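Local coordinates for ethanolamine utilization protein EutJ (Carboxydothermus hydrogenoformans Z-2901, PDB 3H1Q), which binds ATP in an actin-like ATPase fold and is probably involved in ethanolamine utilization, at residues 9-17 / 48-56. Residues are numbered along the deposited sequence; the frame is centred on the assembly and turned at random.
Sequences KLNLLNDLI and EGIPVAGAL
Pro51 pushes its ring against helix 9-17 and is met there by Lys9, Leu12, Leu13 and Leu16. Its CB touches the methyl ends of three leucines, with Leu16 CD1 3.8 Å from Pro51 CB and Leu13 CD1 3.9 Å from the same atom. The CG-CD end of the ring belongs to Lys9, whose aliphatic chain runs roughly at right angles across it, Lys9 CD lying 3.5 Å from Pro51 CD. Bent at chi2 and chi4, that chain passes on over the Gly49 carbonyl and beside Ile50; it meets segment 48-56 through its methylenes.

Farther along, the strand comes in close at Gly54, where the CA atoms of Ile17 and Gly54 are only 4.9 Å apart. Ile17 CG1, anti to its own carbonyl carbon (chi1 -73°), rests on the glycine backbone, and a CA-H...O contact links Ile17 CA to Gly54 O at 3.4 Å. Leu16 CD1 covers the backbone between Val52 and Ala53, while Ile17 CG2 reaches Leu56 CB more loosely. The packing is thus largely apolar, with helix and strand axes crossing at -58° and approaching to 6.7 Å.

Pro51 O accepts a hydrogen bond from Asn23 ND2, and Val52 and Ala53 form a classic beta bulge opposite Val44. The side chain of Leu56 lies about 6 Å from the bound ATP. In this actin-like ATPase fold, strand 51-58 edges the five-stranded sheet beside strand 39-45; helix 3-18 packs on one face, Leu13 also touching Val43, whereas Ala53 and Ala55 point away from it to meet helix 70-87. Leu10 joins helix 3-18 to helix 263-269.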
loop_
_atom_site.group_PDB
_atom_site.type_symbol
_atom_site.label_atom_id
_atom_site.label_comp_id
_atom_site.label_asym_id
_atom_site.label_seq_id
_atom_site.Cartn_x
_atom_site.Cartn_y
_atom_site.Cartn_z
ATOM N N LYS A 9 11.883 -10.129 0.283
ATOM C CA LYS A 9 11.049 -9.847 1.451
ATOM C C LYS A 9 9.563 -9.740 1.102
ATOM O O LYS A 9 8.726 -10.218 1.843
ATOM C CB LYS A 9 11.491 -8.567 2.141
ATOM C CG LYS A 9 12.900 -8.602 2.719
ATOM C CD LYS A 9 12.914 -7.957 4.118
ATOM C CE LYS A 9 14.263 -7.378 4.525
ATOM N NZ LYS A 9 14.408 -6.020 3.943
ATOM N N LEU A 10 9.256 -9.116 -0.034
ATOM C CA LEU A 10 7.902 -8.963 -0.538
ATOM C C LEU A 10 7.322 -10.279 -1.001
ATOM O O LEU A 10 6.136 -10.522 -0.868
ATOM C CB LEU A 10 7.918 -8.030 -1.740
ATOM C CG LEU A 10 7.539 -6.551 -1.680
ATOM C CD1 LEU A 10 7.928 -5.930 -0.352
ATOM C CD2 LEU A 10 8.136 -5.791 -2.904
ATOM N N ASN A 11 8.146 -11.124 -1.607
ATOM C CA ASN A 11 7.639 -12.424 -2.024
ATOM C C ASN A 11 7.303 -13.248 -0.794
ATOM O O ASN A 11 6.263 -13.929 -0.777
ATOM C CB ASN A 11 8.594 -13.151 -2.955
ATOM C CG ASN A 11 8.371 -12.788 -4.395
ATOM O OD1 ASN A 11 9.306 -12.492 -5.108
ATOM N ND2 ASN A 11 7.126 -12.822 -4.842
ATOM N N LEU A 12 8.155 -13.138 0.232
ATOM C CA LEU A 12 7.933 -13.827 1.494
ATOM C C LEU A 12 6.612 -13.366 2.093
ATOM O O LEU A 12 5.684 -14.168 2.295
ATOM C CB LEU A 12 9.074 -13.556 2.483
ATOM C CG LEU A 12 9.048 -14.327 3.806
ATOM C CD1 LEU A 12 9.052 -15.820 3.565
ATOM C CD2 LEU A 12 10.194 -13.939 4.734
ATOM N N LEU A 13 6.533 -12.058 2.335
ATOM C CA LEU A 13 5.403 -11.462 2.995
ATOM C C LEU A 13 4.162 -11.812 2.251
ATOM O O LEU A 13 3.118 -12.030 2.851
ATOM C CB LEU A 13 5.551 -9.963 3.078
ATOM C CG LEU A 13 4.547 -9.290 4.003
ATOM C CD1 LEU A 13 4.537 -9.928 5.347
ATOM C CD2 LEU A 13 4.874 -7.850 4.143
ATOM N N ASN A 14 4.256 -11.913 0.944
ATOM C CA ASN A 14 3.061 -12.288 0.217
ATOM C C ASN A 14 2.539 -13.684 0.593
ATOM O O ASN A 14 1.321 -13.903 0.716
ATOM C CB ASN A 14 3.256 -12.223 -1.283
ATOM C CG ASN A 14 2.006 -12.569 -2.002
ATOM O OD1 ASN A 14 1.046 -11.840 -1.882
ATOM N ND2 ASN A 14 1.976 -13.700 -2.721
ATOM N N ASP A 15 3.477 -14.622 0.749
ATOM C CA ASP A 15 3.137 -15.937 1.196
ATOM C C ASP A 15 2.697 -16.010 2.651
ATOM O O ASP A 15 1.719 -16.692 2.956
ATOM C CB ASP A 15 4.268 -16.892 0.908
ATOM C CG ASP A 15 4.130 -17.512 -0.457
ATOM O OD1 ASP A 15 2.998 -17.920 -0.833
ATOM O OD2 ASP A 15 5.143 -17.590 -1.187
ATOM N N LEU A 16 3.413 -15.324 3.538
ATOM C CA LEU A 16 3.048 -15.348 4.943
ATOM C C LEU A 16 1.572 -14.975 5.012
ATOM O O LEU A 16 0.777 -15.694 5.652
ATOM C CB LEU A 16 3.922 -14.417 5.797
ATOM C CG LEU A 16 5.430 -14.756 5.814
ATOM C CD1 LEU A 16 6.205 -13.863 6.755
ATOM C CD2 LEU A 16 5.767 -16.230 6.168
ATOM N N ILE A 17 1.202 -13.906 4.293
ATOM C CA ILE A 17 -0.176 -13.479 4.231
ATOM C C ILE A 17 -1.072 -14.518 3.594
ATOM O O ILE A 17 -1.885 -15.111 4.266
ATOM C CB ILE A 17 -0.330 -12.161 3.520
ATOM C CG1 ILE A 17 0.188 -11.032 4.423
ATOM C CG2 ILE A 17 -1.776 -11.950 3.194
ATOM C CD1 ILE A 17 0.860 -9.911 3.708
ATOM N N GLU A 48 15.372 -6.500 12.107
ATOM C CA GLU A 48 16.015 -6.141 10.849
ATOM C C GLU A 48 14.990 -6.112 9.712
ATOM O O GLU A 48 15.336 -6.111 8.534
ATOM C CB GLU A 48 17.154 -7.121 10.513
ATOM C CG GLU A 48 17.940 -7.719 11.715
ATOM C CD GLU A 48 18.192 -6.705 12.843
ATOM O OE1 GLU A 48 18.559 -5.544 12.531
ATOM O OE2 GLU A 48 18.016 -7.059 14.041
ATOM N N GLY A 49 13.717 -6.106 10.051
ATOM C CA GLY A 49 12.706 -5.900 9.037
ATOM C C GLY A 49 12.435 -7.095 8.160
ATOM O O GLY A 49 11.734 -6.986 7.153
ATOM N N ILE A 50 12.974 -8.247 8.516
ATOM C CA ILE A 50 12.565 -9.419 7.785
ATOM C C ILE A 50 11.166 -9.828 8.258
ATOM O O ILE A 50 10.945 -9.928 9.462
ATOM C CB ILE A 50 13.519 -10.570 7.946
ATOM C CG1 ILE A 50 14.901 -10.167 7.475
ATOM C CG2 ILE A 50 13.042 -11.725 7.092
ATOM C CD1 ILE A 50 15.853 -11.344 7.433
ATOM N N PRO A 51 10.228 -10.034 7.308
ATOM C CA PRO A 51 8.857 -10.459 7.551
ATOM C C PRO A 51 8.756 -11.725 8.369
ATOM O O PRO A 51 9.437 -12.691 8.091
ATOM C CB PRO A 51 8.309 -10.703 6.147
ATOM C CG PRO A 51 9.075 -9.800 5.306
ATOM C CD PRO A 51 10.453 -9.763 5.883
ATOM N N VAL A 52 7.906 -11.666 9.396
ATOM C CA VAL A 52 7.611 -12.768 10.328
ATOM C C VAL A 52 6.159 -13.252 10.167
ATOM O O VAL A 52 5.897 -14.452 10.226
ATOM C CB VAL A 52 7.841 -12.332 11.767
ATOM C CG1 VAL A 52 7.289 -13.351 12.707
ATOM C CG2 VAL A 52 9.306 -12.156 12.006
ATOM N N ALA A 53 5.233 -12.323 9.926
ATOM C CA ALA A 53 3.806 -12.640 9.820
ATOM C C ALA A 53 3.040 -11.517 9.166
ATOM O O ALA A 53 3.493 -10.366 9.194
ATOM C CB ALA A 53 3.225 -12.881 11.223
ATOM N N GLY A 54 1.864 -11.840 8.626
ATOM C CA GLY A 54 0.966 -10.815 8.127
ATOM C C GLY A 54 -0.425 -11.281 7.765
ATOM O O GLY A 54 -0.641 -12.446 7.447
ATOM N N ALA A 55 -1.383 -10.355 7.807
ATOM C CA ALA A 55 -2.756 -10.647 7.403
ATOM C C ALA A 55 -3.319 -9.436 6.705
ATOM O O ALA A 55 -2.816 -8.306 6.903
ATOM C CB ALA A 55 -3.607 -10.997 8.609
ATOM N N LEU A 56 -4.365 -9.668 5.912
ATOM C CA LEU A 56 -4.994 -8.615 5.136
ATOM C C LEU A 56 -6.516 -8.784 5.030
ATOM O O LEU A 56 -7.015 -9.858 4.657
ATOM C CB LEU A 56 -4.387 -8.596 3.729
ATOM C CG LEU A 56 -4.946 -7.636 2.678
ATOM C CD1 LEU A 56 -3.886 -7.485 1.666
ATOM C CD2 LEU A 56 -6.189 -8.156 2.009
#